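PDB 2POZ: putative dehydratase from Mesorhizobium loti, which probably acts as a lyase of the mandelate racemase/muconate lactonizing enzyme group in the enolase superfamily, although its substrate and reaction remain unestablished. Local coordinates for residues E140-V145 and R193-P198; V21-S26 and I93-Q98; G117-D122 and M360-G365. One frame throughout, in Å; residues are numbered along the deposited sequence.

Contact 1. Residues E140-V145 and R193-P198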
loop_
_atom_site.group_PDB
_atom_site.type_symbol
_atom_site.label_atom_id
_atom_site.label_comp_id
_atom_site.label_asym_id
_atom_site.label_seq_id
_atom_site.Cartn_x
_atom_site.Cartn_y
_atom_site.Cartn_z
ATOM N N GLU A 140 -23.200 34.297 -24.376
ATOM C CA GLU A 140 -22.162 34.443 -25.388
ATOM C C GLU A 140 -21.567 33.066 -25.691
ATOM O O GLU A 140 -21.136 32.798 -26.813
ATOM C CB GLU A 140 -21.082 35.425 -24.913
ATOM C CG GLU A 140 -21.654 36.827 -24.679
ATOM C CD GLU A 140 -20.640 37.821 -24.146
ATOM O OE1 GLU A 140 -19.781 37.432 -23.323
ATOM O OE2 GLU A 140 -20.718 39.006 -24.538
ATOM N N PHE A 141 -21.545 32.189 -24.692
ATOM C CA PHE A 141 -21.040 30.844 -24.914
ATOM C C PHE A 141 -22.041 30.143 -25.825
ATOM O O PHE A 141 -21.650 29.407 -26.724
ATOM C CB PHE A 141 -20.887 30.095 -23.585
ATOM C CG PHE A 141 -19.504 30.188 -23.004
ATOM C CD1 PHE A 141 -18.533 29.248 -23.335
ATOM C CD2 PHE A 141 -19.158 31.246 -22.167
ATOM C CE1 PHE A 141 -17.233 29.359 -22.843
ATOM C CE2 PHE A 141 -17.865 31.372 -21.669
ATOM C CZ PHE A 141 -16.899 30.428 -22.004
ATOM N N ALA A 142 -23.330 30.401 -25.611
ATOM C CA ALA A 142 -24.378 29.794 -26.432
ATOM C C ALA A 142 -24.250 30.213 -27.899
ATOM O O ALA A 142 -24.387 29.382 -28.804
ATOM C CB ALA A 142 -25.758 30.171 -25.897
ATOM N N ARG A 143 -23.989 31.495 -28.135
ATOM C CA ARG A 143 -23.828 32.000 -29.498
ATOM C C ARG A 143 -22.556 31.450 -30.134
ATOM O O ARG A 143 -22.511 31.207 -31.331
ATOM C CB ARG A 143 -23.728 33.536 -29.517
ATOM C CG ARG A 143 -24.983 34.300 -29.122
ATOM C CD ARG A 143 -26.139 34.048 -30.084
ATOM N NE ARG A 143 -25.725 33.999 -31.487
ATOM C CZ ARG A 143 -25.191 35.007 -32.177
ATOM N NH1 ARG A 143 -24.983 36.194 -31.618
ATOM N NH2 ARG A 143 -24.856 34.821 -33.448
ATOM N N ALA A 144 -21.521 31.274 -29.324
ATOM C CA ALA A 144 -20.232 30.794 -29.812
ATOM C C ALA A 144 -20.219 29.390 -30.421
ATOM O O ALA A 144 -19.359 29.097 -31.254
ATOM C CB ALA A 144 -19.200 30.880 -28.694
ATOM N N VAL A 145 -21.148 28.519 -30.020
ATOM C CA VAL A 145 -21.166 27.155 -30.566
ATOM C C VAL A 145 -21.620 27.124 -32.025
ATOM O O VAL A 145 -21.303 26.192 -32.768
ATOM C CB VAL A 145 -22.110 26.205 -29.773
ATOM C CG1 VAL A 145 -21.817 26.289 -28.274
ATOM C CG2 VAL A 145 -23.571 26.542 -30.068
ATOM N N ARG A 193 -24.527 23.212 -23.661
ATOM C CA ARG A 193 -25.312 21.999 -23.865
ATOM C C ARG A 193 -26.657 22.344 -24.499
ATOM O O ARG A 193 -27.063 21.730 -25.491
ATOM C CB ARG A 193 -25.541 21.267 -22.535
ATOM C CG ARG A 193 -26.551 20.106 -22.613
ATOM C CD ARG A 193 -26.237 19.152 -23.774
ATOM N NE ARG A 193 -25.063 18.321 -23.524
ATOM C CZ ARG A 193 -24.367 17.700 -24.473
ATOM N NH1 ARG A 193 -24.714 17.816 -25.751
ATOM N NH2 ARG A 193 -23.327 16.946 -24.145
ATOM N N ASP A 194 -27.336 23.340 -23.935
ATOM C CA ASP A 194 -28.637 23.757 -24.445
ATOM C C ASP A 194 -28.576 24.236 -25.889
ATOM O O ASP A 194 -29.460 23.929 -26.679
ATOM C CB ASP A 194 -29.237 24.860 -23.564
ATOM C CG ASP A 194 -29.529 24.388 -22.147
ATOM O OD1 ASP A 194 -29.639 23.163 -21.935
ATOM O OD2 ASP A 194 -29.661 25.243 -21.245
ATOM N N ALA A 195 -27.534 24.987 -26.232
ATOM C CA ALA A 195 -27.387 25.498 -27.587
ATOM C C ALA A 195 -26.904 24.439 -28.573
ATOM O O ALA A 195 -27.294 24.449 -29.739
ATOM C CB ALA A 195 -26.431 26.688 -27.597
ATOM N N ALA A 196 -26.061 23.520 -28.114
ATOM C CA ALA A 196 -25.548 22.492 -29.008
ATOM C C ALA A 196 -26.549 21.371 -29.248
ATOM O O ALA A 196 -26.570 20.771 -30.319
ATOM C CB ALA A 196 -24.249 21.915 -28.455
ATOM N N GLY A 197 -27.386 21.098 -28.256
ATOM C CA GLY A 197 -28.345 20.018 -28.394
ATOM C C GLY A 197 -27.765 18.777 -27.736
ATOM O O GLY A 197 -26.582 18.757 -27.401
ATOM N N PRO A 198 -28.563 17.716 -27.552
ATOM C CA PRO A 198 -28.107 16.471 -26.917
ATOM C C PRO A 198 -27.148 15.584 -27.715
ATOM O O PRO A 198 -26.492 14.711 -27.146
ATOM C CB PRO A 198 -29.417 15.750 -26.616
ATOM C CG PRO A 198 -30.257 16.122 -27.814
ATOM C CD PRO A 198 -29.981 17.614 -27.953
#
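Two outer helices of the TIM-barrel-like domain, 138-144 and 179-196, pack against each other through A142, V145 and A195, the last of these in the final turn of helix 179-196. They precede and follow strand 155-158 in the chain, so the contact joins neighbours on the barrel's helical shell. A195 CB makes the contact from the second helix. It rests 3.6 Å from A142 O and 3.9 Å from A142 CB, while V145 CG2 comes to it at 3.8 Å. With V145 CG1 anti to the carbonyl carbon (chi1 -50°), CG2 falls between the backbone N and that carbon and meets A195; the same side chain also packs on V192, L156 and W131. With two alanines facing each other, A142 CA and A195 CA come within 5.4 Å.

Past A196 the second helix stops at G197, whose positive phi turns the chain out of the helix although its N still bonds to R193 O at 2.9 Å. R193 NH1 donates to G197 O at 2.7 Å, in the carbonyl plane and almost in its own guanidinium plane. I200 O also takes NH1, D226 O takes NH2 and L225 O takes NE, so four backbone carbonyls grip this guanidinium and fix its position. Across the two helices, by contrast, no hydrogen bond or charge pair forms: the interface rests on methyl packing, and the small alanine side chains allow the backbones to approach so closely.

Contact 2. Residues V21-S26 and I93-Q98; sequences VLVEIS and ISAIEQ
E97 OE2, one residue beyond the A95 and I96 that pack on V23 and I25, is gripped by M288 N and, weakly, by W101 NE1; its partner oxygen OE1 takes L287 N. These bonds tie the far side of helix 87-108 to the start of helix 287-298. The near side is apolar. V23 carries CG1 between its backbone N and carbonyl carbon (chi1 67°), and this methyl lies 3.5 Å from A95 O and 3.9 Å from A95 CB. One step along the same strand face, I25 reaches out with an extended end (chi2 174°), placing CD1 3.9 Å from I96 O and 4.3 Å from I96 CG2. The axes of the two segments approach to 8.3 Å, with 40° between their N-to-C directions. I52 and L55 of helix 45-59 and M75 of helix 68-78 continue this buried packing, and Q98 OE1 accepts E36 N from strand 33-37, a polar link from helix to sheet beside the apolar one. Strand 21-27, hydrogen-bonded between 5-12 and 33-37, is the middle of a three-stranded meander, and such an antiparallel meander packed against helices is typical of the N-terminal capping domain of the enolase superfamily.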
loop_
_atom_site.group_PDB
_atom_site.type_symbol
_atom_site.label_atom_id
_atom_site.label_comp_id
_atom_site.label_asym_id
_atom_site.label_seq_id
_atom_site.Cartn_x
_atom_site.Cartn_y
_atom_site.Cartn_z
ATOM N N VAL A 21 6.912 28.274 -32.887
ATOM C CA VAL A 21 8.367 28.214 -32.912
ATOM C C VAL A 21 8.684 27.035 -33.816
ATOM O O VAL A 21 8.287 25.905 -33.527
ATOM C CB VAL A 21 8.934 27.981 -31.493
ATOM C CG1 VAL A 21 10.458 27.906 -31.532
ATOM C CG2 VAL A 21 8.486 29.124 -30.566
ATOM N N LEU A 22 9.373 27.303 -34.921
ATOM C CA LEU A 22 9.692 26.254 -35.873
ATOM C C LEU A 22 11.183 26.068 -36.064
ATOM O O LEU A 22 11.973 26.965 -35.785
ATOM C CB LEU A 22 9.083 26.568 -37.242
ATOM C CG LEU A 22 7.690 27.178 -37.358
ATOM C CD1 LEU A 22 7.410 27.419 -38.846
ATOM C CD2 LEU A 22 6.640 26.279 -36.743
ATOM N N VAL A 23 11.553 24.888 -36.550
ATOM C CA VAL A 23 12.941 24.579 -36.826
ATOM C C VAL A 23 13.003 23.933 -38.208
ATOM O O VAL A 23 12.091 23.210 -38.609
ATOM C CB VAL A 23 13.545 23.610 -35.772
ATOM C CG1 VAL A 23 12.883 22.237 -35.861
ATOM C CG2 VAL A 23 15.051 23.477 -35.995
ATOM N N GLU A 24 14.063 24.236 -38.947
ATOM C CA GLU A 24 14.268 23.667 -40.263
ATOM C C GLU A 24 15.694 23.153 -40.285
ATOM O O GLU A 24 16.633 23.922 -40.087
ATOM C CB GLU A 24 14.109 24.715 -41.364
ATOM C CG GLU A 24 14.398 24.147 -42.743
ATOM C CD GLU A 24 14.465 25.211 -43.823
ATOM O OE1 GLU A 24 15.377 26.072 -43.772
ATOM O OE2 GLU A 24 13.601 25.178 -44.722
ATOM N N ILE A 25 15.853 21.858 -40.524
ATOM C CA ILE A 25 17.179 21.252 -40.564
ATOM C C ILE A 25 17.576 20.989 -42.009
ATOM O O ILE A 25 16.863 20.303 -42.736
ATOM C CB ILE A 25 17.202 19.909 -39.789
ATOM C CG1 ILE A 25 16.849 20.145 -38.317
ATOM C CG2 ILE A 25 18.579 19.248 -39.919
ATOM C CD1 ILE A 25 16.695 18.851 -37.509
ATOM N N SER A 26 18.718 21.538 -42.422
ATOM C CA SER A 26 19.208 21.342 -43.785
ATOM C C SER A 26 20.362 20.346 -43.787
ATOM O O SER A 26 21.107 20.263 -42.812
ATOM C CB SER A 26 19.687 22.672 -44.377
ATOM O OG SER A 26 18.617 23.593 -44.481
ATOM N N ILE A 93 13.638 19.538 -27.978
ATOM C CA ILE A 93 13.998 18.215 -28.454
ATOM C C ILE A 93 12.937 17.679 -29.416
ATOM O O ILE A 93 13.271 17.101 -30.442
ATOM C CB ILE A 93 14.195 17.238 -27.277
ATOM C CG1 ILE A 93 15.458 17.647 -26.503
ATOM C CG2 ILE A 93 14.298 15.785 -27.804
ATOM C CD1 ILE A 93 15.729 16.848 -25.233
ATOM N N SER A 94 11.662 17.898 -29.098
ATOM C CA SER A 94 10.565 17.421 -29.938
ATOM C C SER A 94 10.612 18.013 -31.341
ATOM O O SER A 94 10.430 17.306 -32.331
ATOM C CB SER A 94 9.199 17.773 -29.318
ATOM O OG SER A 94 9.013 17.187 -28.046
ATOM N N ALA A 95 10.834 19.322 -31.417
ATOM C CA ALA A 95 10.876 20.003 -32.701
ATOM C C ALA A 95 11.969 19.401 -33.579
ATOM O O ALA A 95 11.751 19.110 -34.749
ATOM C CB ALA A 95 11.113 21.509 -32.490
ATOM N N ILE A 96 13.141 19.209 -32.994
ATOM C CA ILE A 96 14.276 18.642 -33.703
ATOM C C ILE A 96 13.982 17.214 -34.151
ATOM O O ILE A 96 14.239 16.859 -35.297
ATOM C CB ILE A 96 15.538 18.665 -32.800
ATOM C CG1 ILE A 96 16.046 20.105 -32.693
ATOM C CG2 ILE A 96 16.622 17.735 -33.366
ATOM C CD1 ILE A 96 17.077 20.326 -31.624
ATOM N N GLU A 97 13.422 16.412 -33.246
ATOM C CA GLU A 97 13.099 15.016 -33.535
ATOM C C GLU A 97 12.117 14.899 -34.707
ATOM O O GLU A 97 12.256 14.015 -35.550
ATOM C CB GLU A 97 12.531 14.339 -32.270
ATOM C CG GLU A 97 12.390 12.821 -32.375
ATOM C CD GLU A 97 10.980 12.382 -32.749
ATOM O OE1 GLU A 97 10.253 13.169 -33.386
ATOM O OE2 GLU A 97 10.605 11.239 -32.421
ATOM N N GLN A 98 11.120 15.783 -34.752
ATOM C CA GLN A 98 10.150 15.781 -35.846
ATOM C C GLN A 98 10.874 16.012 -37.175
ATOM O O GLN A 98 10.614 15.331 -38.163
ATOM C CB GLN A 98 9.129 16.908 -35.672
ATOM C CG GLN A 98 8.093 16.705 -34.579
ATOM C CD GLN A 98 7.431 18.014 -34.202
ATOM O OE1 GLN A 98 7.113 18.826 -35.069
ATOM N NE2 GLN A 98 7.219 18.223 -32.904
#

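Contact 3. Residues G117-D122 and M360-G365; sequences GGKIRD and MPNGPG
M360, a selenomethionine, turns its side chain onto the backbone of R121 and D122. Its CB lies 3.7 Å from D122 O. CG, held beside the backbone N (chi1 -55°), comes closer, 3.2 Å from R121 O and equally near D122 O. Bends about CB-CG and CG-SE (chi3 89°) then bring CE back to 4.2 Å from D122 O; the side chain also packs on L319 and A323 of helix 312-324. D122 O is meanwhile the acceptor for M360 N, at 3.0 Å and nearly straight (170°), though the donor stands well above the carbonyl plane.

D122 directly precedes strand 123-128 and M360 directly follows strand 357-359, so this bond carries the antiparallel pairing of the two strands, the inner pair of a mixed sheet, one step past their ends. The loop 117-122 begins at G117 with a Schellman motif closing helix 112-115. Within it K119 NZ bridges to D122 OD1 at 2.8 Å, meeting the oxygen nearly end-on; R67 of a second subunit is a weak, long ion partner of that oxygen. K119 NZ also passes 4.3 Å from N362 ND2 without bonding, and N362 ND2 makes a weak hydrogen bond with Y113 OH, which is also bonded to P361 O. The R121 guanidinium leads away from 360-365 and donates through NH1 to E322 O and I325 O at the end of helix 312-324.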
loop_
_atom_site.group_PDB
_atom_site.type_symbol
_atom_site.label_atom_id
_atom_site.label_comp_id
_atom_site.label_asym_id
_atom_site.label_seq_id
_atom_site.Cartn_x
_atom_site.Cartn_y
_atom_site.Cartn_z
ATOM N N GLY A 117 5.160 1.571 -39.044
ATOM C CA GLY A 117 4.408 0.334 -39.116
ATOM C C GLY A 117 3.158 0.431 -39.965
ATOM O O GLY A 117 2.258 -0.411 -39.873
ATOM N N GLY A 118 3.083 1.469 -40.788
ATOM C CA GLY A 118 1.932 1.618 -41.657
ATOM C C GLY A 118 0.740 2.342 -41.061
ATOM O O GLY A 118 0.718 2.706 -39.885
ATOM N N LYS A 119 -0.269 2.522 -41.903
ATOM C CA LYS A 119 -1.489 3.222 -41.546
ATOM C C LYS A 119 -2.589 2.286 -41.047
ATOM O O LYS A 119 -2.637 1.112 -41.409
ATOM C CB LYS A 119 -1.986 3.983 -42.779
ATOM C CG LYS A 119 -3.251 4.777 -42.568
ATOM C CD LYS A 119 -3.910 5.089 -43.904
ATOM C CE LYS A 119 -2.989 5.857 -44.829
ATOM N NZ LYS A 119 -3.622 6.042 -46.167
ATOM N N ILE A 120 -3.468 2.824 -40.210
ATOM C CA ILE A 120 -4.598 2.075 -39.677
ATOM C C ILE A 120 -5.896 2.752 -40.127
ATOM O O ILE A 120 -6.936 2.105 -40.249
ATOM C CB ILE A 120 -4.585 2.033 -38.129
ATOM C CG1 ILE A 120 -3.446 1.150 -37.637
ATOM C CG2 ILE A 120 -5.918 1.505 -37.609
ATOM C CD1 ILE A 120 -3.406 1.009 -36.130
ATOM N N ARG A 121 -5.823 4.056 -40.381
ATOM C CA ARG A 121 -6.993 4.829 -40.800
ATOM C C ARG A 121 -6.624 5.885 -41.850
ATOM O O ARG A 121 -5.503 6.405 -41.858
ATOM C CB ARG A 121 -7.636 5.492 -39.568
ATOM C CG ARG A 121 -6.652 6.277 -38.710
ATOM C CD ARG A 121 -7.265 6.729 -37.390
ATOM N NE ARG A 121 -7.452 5.631 -36.437
ATOM C CZ ARG A 121 -6.485 5.085 -35.704
ATOM N NH1 ARG A 121 -5.232 5.520 -35.798
ATOM N NH2 ARG A 121 -6.774 4.102 -34.863
ATOM N N ASP A 122 -7.562 6.196 -42.741
ATOM C CA ASP A 122 -7.313 7.188 -43.789
ATOM C C ASP A 122 -7.783 8.588 -43.412
ATOM O O ASP A 122 -7.536 9.543 -44.138
ATOM C CB ASP A 122 -8.001 6.776 -45.094
ATOM C CG ASP A 122 -7.498 5.449 -45.624
ATOM O OD1 ASP A 122 -6.268 5.292 -45.778
ATOM O OD2 ASP A 122 -8.336 4.564 -45.887
HETATM N N MSE A 360 -5.649 11.830 -44.006
HETATM C CA MSE A 360 -4.227 11.609 -43.735
HETATM C C MSE A 360 -3.413 12.098 -44.932
HETATM O O MSE A 360 -3.749 11.805 -46.076
HETATM C CB MSE A 360 -3.945 10.117 -43.507
HETATM C CG MSE A 360 -4.795 9.471 -42.421
HETATM SE SE MSE A 360 -4.627 10.350 -40.704
HETATM C CE MSE A 360 -6.027 11.660 -40.894
ATOM N N PRO A 361 -2.336 12.858 -44.687
ATOM C CA PRO A 361 -1.540 13.334 -45.817
ATOM C C PRO A 361 -0.784 12.161 -46.437
ATOM O O PRO A 361 -0.494 11.182 -45.750
ATOM C CB PRO A 361 -0.618 14.359 -45.170
ATOM C CG PRO A 361 -0.368 13.762 -43.835
ATOM C CD PRO A 361 -1.748 13.294 -43.409
ATOM N N ASN A 362 -0.468 12.265 -47.726
ATOM C CA ASN A 362 0.236 11.200 -48.440
ATOM C C ASN A 362 1.672 11.523 -48.871
ATOM O O ASN A 362 2.388 10.643 -49.349
ATOM C CB ASN A 362 -0.573 10.789 -49.674
ATOM C CG ASN A 362 -1.822 9.987 -49.323
ATOM O OD1 ASN A 362 -2.747 9.882 -50.130
ATOM N ND2 ASN A 362 -1.846 9.406 -48.127
ATOM N N GLY A 363 2.096 12.769 -48.707
ATOM C CA GLY A 363 3.447 13.132 -49.101
ATOM C C GLY A 363 4.514 12.459 -48.252
ATOM O O GLY A 363 4.218 11.994 -47.148
ATOM N N PRO A 364 5.765 12.378 -48.741
ATOM C CA PRO A 364 6.840 11.746 -47.970
ATOM C C PRO A 364 7.221 12.529 -46.713
ATOM O O PRO A 364 7.011 13.746 -46.631
ATOM C CB PRO A 364 7.985 11.639 -48.986
ATOM C CG PRO A 364 7.723 12.769 -49.935
ATOM C CD PRO A 364 6.219 12.726 -50.100
ATOM N N GLY A 365 7.777 11.829 -45.730
ATOM C CA GLY A 365 8.156 12.490 -44.493
ATOM C C GLY A 365 6.916 12.943 -43.744
ATOM O O GLY A 365 5.956 12.181 -43.612
#

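How the contacts relate
Contact 2 is the core contact, with all its touching residues buried; contact 1 is partly buried and contact 3 lies at the surface. No helix or strand is shared. Contact 2 belongs to the N-terminal capping domain, contact 1 to the barrel's helical shell on the other side of the chain's centre, with their centres 39 Å apart. Contacts 2 and 3 are closer, about 7 Å between nearest atoms, without touching. Contacts 1 and 2 are held by apolar packing, helix on helix and strand on helix. Contact 3, between two loops, has the one hydrogen bond that crosses any of the three, and it alone lies within reach of other subunits.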